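Local coordinates for nucleotidyltransferase-like protein (Exiguobacterium sibiricum, PDB 3C18) that is of unknown specific function but probably belongs to the nucleotidyltransferase superfamily, joining a nucleotidyltransferase-like domain to a helical, substrate-binding-like domain and a helix-turn-helix domain, at residues N139-G144 against Q203-A208; H154-H159 against I210-L215. All coordinates share one frame; numbering follows the deposited sequence. Where two conformers were deposited one is given.

Contact 1 (N139-G144 against Q203-A208)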
loop_
_atom_site.group_PDB
_atom_site.type_symbol
_atom_site.label_atom_id
_atom_site.label_comp_id
_atom_site.label_asym_id
_atom_site.label_seq_id
_atom_site.Cartn_x
_atom_site.Cartn_y
_atom_site.Cartn_z
ATOM N N ASN A 139 5.961 -14.329 -14.505
ATOM C CA ASN A 139 6.015 -15.589 -13.798
ATOM C C ASN A 139 4.671 -16.313 -13.893
ATOM O O ASN A 139 4.603 -17.482 -14.233
ATOM C CB ASN A 139 6.453 -15.371 -12.344
ATOM C CG ASN A 139 6.459 -16.678 -11.525
ATOM O OD1 ASN A 139 5.536 -16.935 -10.734
ATOM N ND2 ASN A 139 7.481 -17.515 -11.735
ATOM N N LEU A 140 3.586 -15.591 -13.656
ATOM C CA LEU A 140 2.251 -16.204 -13.669
ATOM C C LEU A 140 1.890 -16.677 -15.054
ATOM O O LEU A 140 1.253 -17.704 -15.251
ATOM C CB LEU A 140 1.187 -15.229 -13.143
ATOM C CG LEU A 140 1.318 -14.942 -11.622
ATOM C CD1 LEU A 140 0.719 -13.583 -11.256
ATOM C CD2 LEU A 140 0.669 -16.068 -10.833
ATOM N N PHE A 141 2.291 -15.898 -16.033
ATOM C CA PHE A 141 2.102 -16.347 -17.422
ATOM C C PHE A 141 2.881 -17.650 -17.685
ATOM O O PHE A 141 2.403 -18.550 -18.333
ATOM C CB PHE A 141 2.590 -15.302 -18.393
ATOM C CG PHE A 141 2.371 -15.681 -19.813
ATOM C CD1 PHE A 141 3.332 -16.446 -20.496
ATOM C CD2 PHE A 141 1.227 -15.289 -20.476
ATOM C CE1 PHE A 141 3.141 -16.813 -21.829
ATOM C CE2 PHE A 141 1.031 -15.637 -21.792
ATOM C CZ PHE A 141 1.970 -16.417 -22.471
ATOM N N SER A 142 4.084 -17.741 -17.136
ATOM C CA SER A 142 4.938 -18.918 -17.394
ATOM C C SER A 142 4.306 -20.182 -16.827
ATOM O O SER A 142 4.499 -21.286 -17.316
ATOM C CB SER A 142 6.357 -18.717 -16.816
ATOM O OG SER A 142 6.435 -18.995 -15.421
ATOM N N ARG A 143 3.497 -19.986 -15.808
ATOM C CA ARG A 143 2.906 -21.094 -15.041
ATOM C C ARG A 143 1.506 -21.404 -15.523
ATOM O O ARG A 143 0.841 -22.286 -14.992
ATOM C CB ARG A 143 2.897 -20.768 -13.543
ATOM C CG ARG A 143 4.263 -20.778 -12.898
ATOM C CD ARG A 143 4.246 -20.082 -11.536
ATOM N NE ARG A 143 3.064 -20.463 -10.757
ATOM C CZ ARG A 143 2.717 -19.930 -9.581
ATOM N NH1 ARG A 143 3.456 -18.971 -9.022
ATOM N NH2 ARG A 143 1.623 -20.359 -8.963
ATOM N N GLY A 144 1.071 -20.698 -16.548
ATOM C CA GLY A 144 -0.252 -20.947 -17.134
ATOM C C GLY A 144 -1.410 -20.338 -16.367
ATOM O O GLY A 144 -2.584 -20.625 -16.644
ATOM N N GLN A 203 -2.478 -14.573 -25.777
ATOM C CA GLN A 203 -1.754 -13.759 -26.724
ATOM C C GLN A 203 -1.723 -12.310 -26.273
ATOM O O GLN A 203 -0.671 -11.667 -26.319
ATOM C CB GLN A 203 -2.346 -13.877 -28.120
ATOM C CG GLN A 203 -1.512 -13.180 -29.155
ATOM C CD GLN A 203 -0.172 -13.856 -29.375
ATOM O OE1 GLN A 203 -0.107 -15.064 -29.590
ATOM N NE2 GLN A 203 0.907 -13.077 -29.343
ATOM N N ARG A 204 -2.849 -11.797 -25.800
ATOM C CA ARG A 204 -2.878 -10.355 -25.452
ATOM C C ARG A 204 -1.943 -10.093 -24.256
ATOM O O ARG A 204 -1.250 -9.084 -24.198
ATOM C CB ARG A 204 -4.279 -9.840 -25.209
ATOM C CG ARG A 204 -4.877 -10.376 -23.940
ATOM C CD ARG A 204 -6.297 -9.859 -23.750
ATOM N NE ARG A 204 -7.171 -10.299 -24.816
ATOM C CZ ARG A 204 -8.421 -9.917 -24.925
ATOM N NH1 ARG A 204 -8.925 -9.076 -24.042
ATOM N NH2 ARG A 204 -9.162 -10.362 -25.920
ATOM N N ILE A 205 -1.905 -11.032 -23.330
ATOM C CA ILE A 205 -1.018 -10.903 -22.166
ATOM C C ILE A 205 0.428 -10.972 -22.600
ATOM O O ILE A 205 1.290 -10.276 -22.108
ATOM C CB ILE A 205 -1.266 -12.038 -21.086
ATOM C CG1 ILE A 205 -2.669 -11.952 -20.494
ATOM C CG2 ILE A 205 -0.244 -11.974 -19.981
ATOM C CD1 ILE A 205 -3.058 -13.205 -19.719
ATOM N N HIS A 206 0.703 -11.868 -23.519
ATOM C CA HIS A 206 2.071 -12.089 -23.987
ATOM C C HIS A 206 2.583 -10.838 -24.713
ATOM O O HIS A 206 3.732 -10.417 -24.566
ATOM C CB HIS A 206 2.088 -13.262 -24.968
ATOM C CG HIS A 206 3.404 -13.468 -25.644
ATOM N ND1 HIS A 206 4.523 -13.927 -24.970
ATOM C CD2 HIS A 206 3.773 -13.306 -26.935
ATOM C CE1 HIS A 206 5.527 -14.022 -25.817
ATOM N NE2 HIS A 206 5.100 -13.645 -27.014
ATOM N N LEU A 207 1.707 -10.277 -25.538
ATOM C CA LEU A 207 2.039 -9.047 -26.281
ATOM C C LEU A 207 2.268 -7.849 -25.331
ATOM O O LEU A 207 3.178 -7.027 -25.510
ATOM C CB LEU A 207 0.922 -8.723 -27.251
ATOM C CG LEU A 207 0.847 -9.590 -28.498
ATOM C CD1 LEU A 207 -0.209 -8.977 -29.408
ATOM C CD2 LEU A 207 2.200 -9.667 -29.198
ATOM N N ALA A 208 1.463 -7.802 -24.276
ATOM C CA ALA A 208 1.606 -6.756 -23.261
ATOM C C ALA A 208 2.897 -6.950 -22.514
ATOM O O ALA A 208 3.563 -5.986 -22.170
ATOM C CB ALA A 208 0.409 -6.733 -22.309
#

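Contact 2 (H154-H159 against I210-L215)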
loop_
_atom_site.group_PDB
_atom_site.type_symbol
_atom_site.label_atom_id
_atom_site.label_comp_id
_atom_site.label_asym_id
_atom_site.label_seq_id
_atom_site.Cartn_x
_atom_site.Cartn_y
_atom_site.Cartn_z
ATOM N N HIS A 154 -1.781 -5.720 -15.917
ATOM C CA HIS A 154 -2.640 -4.522 -15.956
ATOM C C HIS A 154 -2.123 -3.506 -14.943
ATOM O O HIS A 154 -1.963 -2.326 -15.223
ATOM C CB HIS A 154 -4.100 -4.909 -15.681
ATOM C CG HIS A 154 -5.017 -3.744 -15.575
ATOM N ND1 HIS A 154 -5.148 -3.013 -14.417
ATOM C CD2 HIS A 154 -5.833 -3.159 -16.486
ATOM C CE1 HIS A 154 -5.988 -2.017 -14.622
ATOM N NE2 HIS A 154 -6.430 -2.092 -15.863
ATOM N N HIS A 155 -1.795 -3.988 -13.765
ATOM C CA HIS A 155 -1.276 -3.117 -12.715
ATOM C C HIS A 155 0.049 -2.517 -13.151
ATOM O O HIS A 155 0.318 -1.336 -12.956
ATOM C CB HIS A 155 -1.095 -3.884 -11.409
ATOM C CG HIS A 155 -2.379 -4.314 -10.764
ATOM N ND1 HIS A 155 -2.442 -4.735 -9.457
ATOM C CD2 HIS A 155 -3.647 -4.384 -11.242
ATOM C CE1 HIS A 155 -3.686 -5.061 -9.156
ATOM N NE2 HIS A 155 -4.440 -4.847 -10.219
ATOM N N ALA A 156 0.889 -3.336 -13.765
ATOM C CA ALA A 156 2.207 -2.845 -14.222
ATOM C C ALA A 156 1.999 -1.734 -15.198
ATOM O O ALA A 156 2.704 -0.743 -15.215
ATOM C CB ALA A 156 3.029 -3.973 -14.905
ATOM N N LEU A 157 1.026 -1.904 -16.061
ATOM C CA LEU A 157 0.755 -0.865 -17.085
ATOM C C LEU A 157 0.314 0.443 -16.433
ATOM O O LEU A 157 0.645 1.533 -16.870
ATOM C CB LEU A 157 -0.312 -1.331 -18.064
ATOM C CG LEU A 157 0.163 -2.298 -19.142
ATOM C CD1 LEU A 157 -1.012 -2.943 -19.836
ATOM C CD2 LEU A 157 1.022 -1.603 -20.122
ATOM N N HIS A 158 -0.413 0.308 -15.347
ATOM C CA HIS A 158 -0.904 1.469 -14.599
ATOM C C HIS A 158 0.301 2.185 -13.962
ATOM O O HIS A 158 0.420 3.389 -14.005
ATOM C CB HIS A 158 -1.905 1.060 -13.522
ATOM C CG HIS A 158 -2.612 2.217 -12.908
ATOM N ND1 HIS A 158 -2.598 2.473 -11.559
ATOM C CD2 HIS A 158 -3.326 3.215 -13.479
ATOM C CE1 HIS A 158 -3.289 3.575 -11.322
ATOM N NE2 HIS A 158 -3.746 4.040 -12.471
ATOM N N HIS A 159 1.228 1.429 -13.399
ATOM C CA HIS A 159 2.439 2.068 -12.836
ATOM C C HIS A 159 3.277 2.753 -13.890
ATOM O O HIS A 159 3.931 3.776 -13.622
ATOM C CB HIS A 159 3.301 1.083 -12.054
ATOM C CG HIS A 159 2.641 0.619 -10.804
ATOM N ND1 HIS A 159 2.235 1.489 -9.818
ATOM C CD2 HIS A 159 2.262 -0.613 -10.404
ATOM C CE1 HIS A 159 1.670 0.799 -8.847
ATOM N NE2 HIS A 159 1.670 -0.474 -9.182
ATOM N N ILE A 210 5.644 -8.213 -23.727
ATOM C CA ILE A 210 6.716 -7.839 -24.671
ATOM C C ILE A 210 6.919 -6.331 -24.594
ATOM O O ILE A 210 8.019 -5.846 -24.368
ATOM C CB ILE A 210 6.370 -8.192 -26.118
ATOM C CG1 ILE A 210 6.356 -9.714 -26.298
ATOM C CG2 ILE A 210 7.355 -7.560 -27.082
ATOM C CD1 ILE A 210 7.420 -10.375 -25.544
ATOM N N GLY A 211 5.810 -5.623 -24.738
ATOM C CA GLY A 211 5.799 -4.159 -24.734
ATOM C C GLY A 211 6.280 -3.601 -23.439
ATOM O O GLY A 211 7.048 -2.654 -23.399
ATOM N N LEU A 212 5.831 -4.207 -22.347
ATOM C CA LEU A 212 6.271 -3.782 -21.013
ATOM C C LEU A 212 7.769 -3.927 -20.847
ATOM O O LEU A 212 8.432 -3.110 -20.152
ATOM C CB LEU A 212 5.611 -4.596 -19.890
ATOM C CG LEU A 212 4.237 -4.181 -19.370
ATOM C CD1 LEU A 212 3.560 -5.327 -18.559
ATOM C CD2 LEU A 212 4.367 -2.943 -18.533
ATOM N N GLU A 213 8.316 -5.010 -21.382
ATOM C CA GLU A 213 9.728 -5.310 -21.109
ATOM C C GLU A 213 10.580 -4.294 -21.835
ATOM O O GLU A 213 11.624 -3.857 -21.359
ATOM C CB GLU A 213 10.097 -6.737 -21.516
ATOM C CG GLU A 213 11.524 -7.095 -21.164
ATOM C CD GLU A 213 11.835 -8.569 -21.339
ATOM O OE1 GLU A 213 10.989 -9.281 -21.925
ATOM O OE2 GLU A 213 12.913 -9.019 -20.882
ATOM N N HIS A 214 10.085 -3.899 -22.986
ATOM C CA HIS A 214 10.751 -2.909 -23.821
ATOM C C HIS A 214 10.764 -1.544 -23.136
ATOM O O HIS A 214 11.796 -0.901 -22.992
ATOM C CB HIS A 214 10.014 -2.796 -25.143
ATOM C CG HIS A 214 10.659 -1.876 -26.126
ATOM N ND1 HIS A 214 11.993 -1.967 -26.471
ATOM C CD2 HIS A 214 10.140 -0.880 -26.884
ATOM C CE1 HIS A 214 12.274 -1.048 -27.375
ATOM N NE2 HIS A 214 11.166 -0.379 -27.644
ATOM N N LEU A 215 9.583 -1.111 -22.729
ATOM C CA LEU A 215 9.398 0.219 -22.091
ATOM C C LEU A 215 10.096 0.328 -20.739
ATOM O O LEU A 215 10.510 1.402 -20.273
ATOM C CB LEU A 215 7.903 0.564 -22.000
ATOM C CG LEU A 215 7.299 0.739 -23.395
ATOM C CD1 LEU A 215 5.836 1.075 -23.399
ATOM C CD2 LEU A 215 8.043 1.817 -24.108
#

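Contact 1 (N139-G144 against Q203-A208)
The phenyl ring of Phe141 reaches from the last turn of helix 116-142 and lies against Ile205 and His206, two neighbouring residues of helix 201-218. Both helices belong to the all-helical region that resembles the YgxA-type substrate-binding domain, and the contact is made just where the first of them stops. With chi1 at -178° the phenyl group extends opposite the backbone N, toward segment 203-208, and crosses Ile205 and His206 at a slant. The ring carbon CD2 of Phe141 lies 3.7 Å from the branch methyl Ile205 CG2. Its far end rests on the beta carbon of the next residue, with Phe141 CZ 4.0 Å from His206 CB. The imidazole contributes less directly: the two ring centroids are 5.9 Å apart and the planes are turned by 32°, an oblique pairing. A long, flat, apolar side chain suits this place because it bridges segments 139-144 and 203-208, whose closest CA pair, Phe141 and His206, is 7.8 Å apart. Tyr146, at the start of helix 146-167, packs edge-to-face on Phe141 and also touches Ile205. Past the end of the helix, Gly144 is the residue with positive phi (80°) in a Schellman motif, a conformation glycine adopts easily. Ser142 OG donates a hydrogen bond one turn back to Asn139 O, 2.7 Å away, in the carbonyl plane and on a lone pair.

Contact 2 (H154-H159 against I210-L215)
Segments 154-159 and 210-215, from helices 146-167 and 201-218, have their closest CA pair at Leu157 and Leu212, 7.4 Å apart, and no hydrogen bond joins them. Leu212 carries its side of the contact alone: its side chain leaves the backbone toward segment 154-159, both methyls of its fork lie by Ala156, and CD2 reaches Leu157 as well. One prong, Leu212 CD1, sits 3.9 Å from Ala156 CB. The other prong touches both partners: Leu212 CD2 is 3.9 Å from Leu157 CD2 and 4.0 Å from Ala156 CB. This is close-packed apolar contact inside the helical domain related to YgxA-type substrate-binding domains, and all three side chains are buried. Alanine suits its place because its short side chain lets the methyls of Leu212 come close to the helix backbone. Leu157 starts off at an angle to the opposing helix, yet with CG beside the backbone N (chi1 -79°) it brings CD2 across to Leu212. The same leucine also packs on Leu190, Tyr191 and Leu194 of helix 185-195, whereas Leu212 touches Phe134 of helix 116-142 as well as Val153 and Leu160. His154, His155 and His158 reach the second subunit, and the His154 ring stacks on His154 of that subunit.

Overall arrangement
Both contacts fasten helix 201-218 to a preceding helix of the same all-helical domain, contact 1 to the end of helix 116-142 and contact 2 to helix 146-167, which follows it in the chain. Their centres are about 12 Å apart. Contact 2 is the buried one, purely aliphatic, whereas contact 1 lies farther from the centre of the chain, is partly buried and brings in aromatic rings. The surface buried between the segments, both sides summed, is similar: 142 Å² in contact 1 and 126 Å² in contact 2. Segments 139-144, 154-159 and, through Arg204, 203-208 also touch the second subunit, so helix 201-218 shares in the dimer contact.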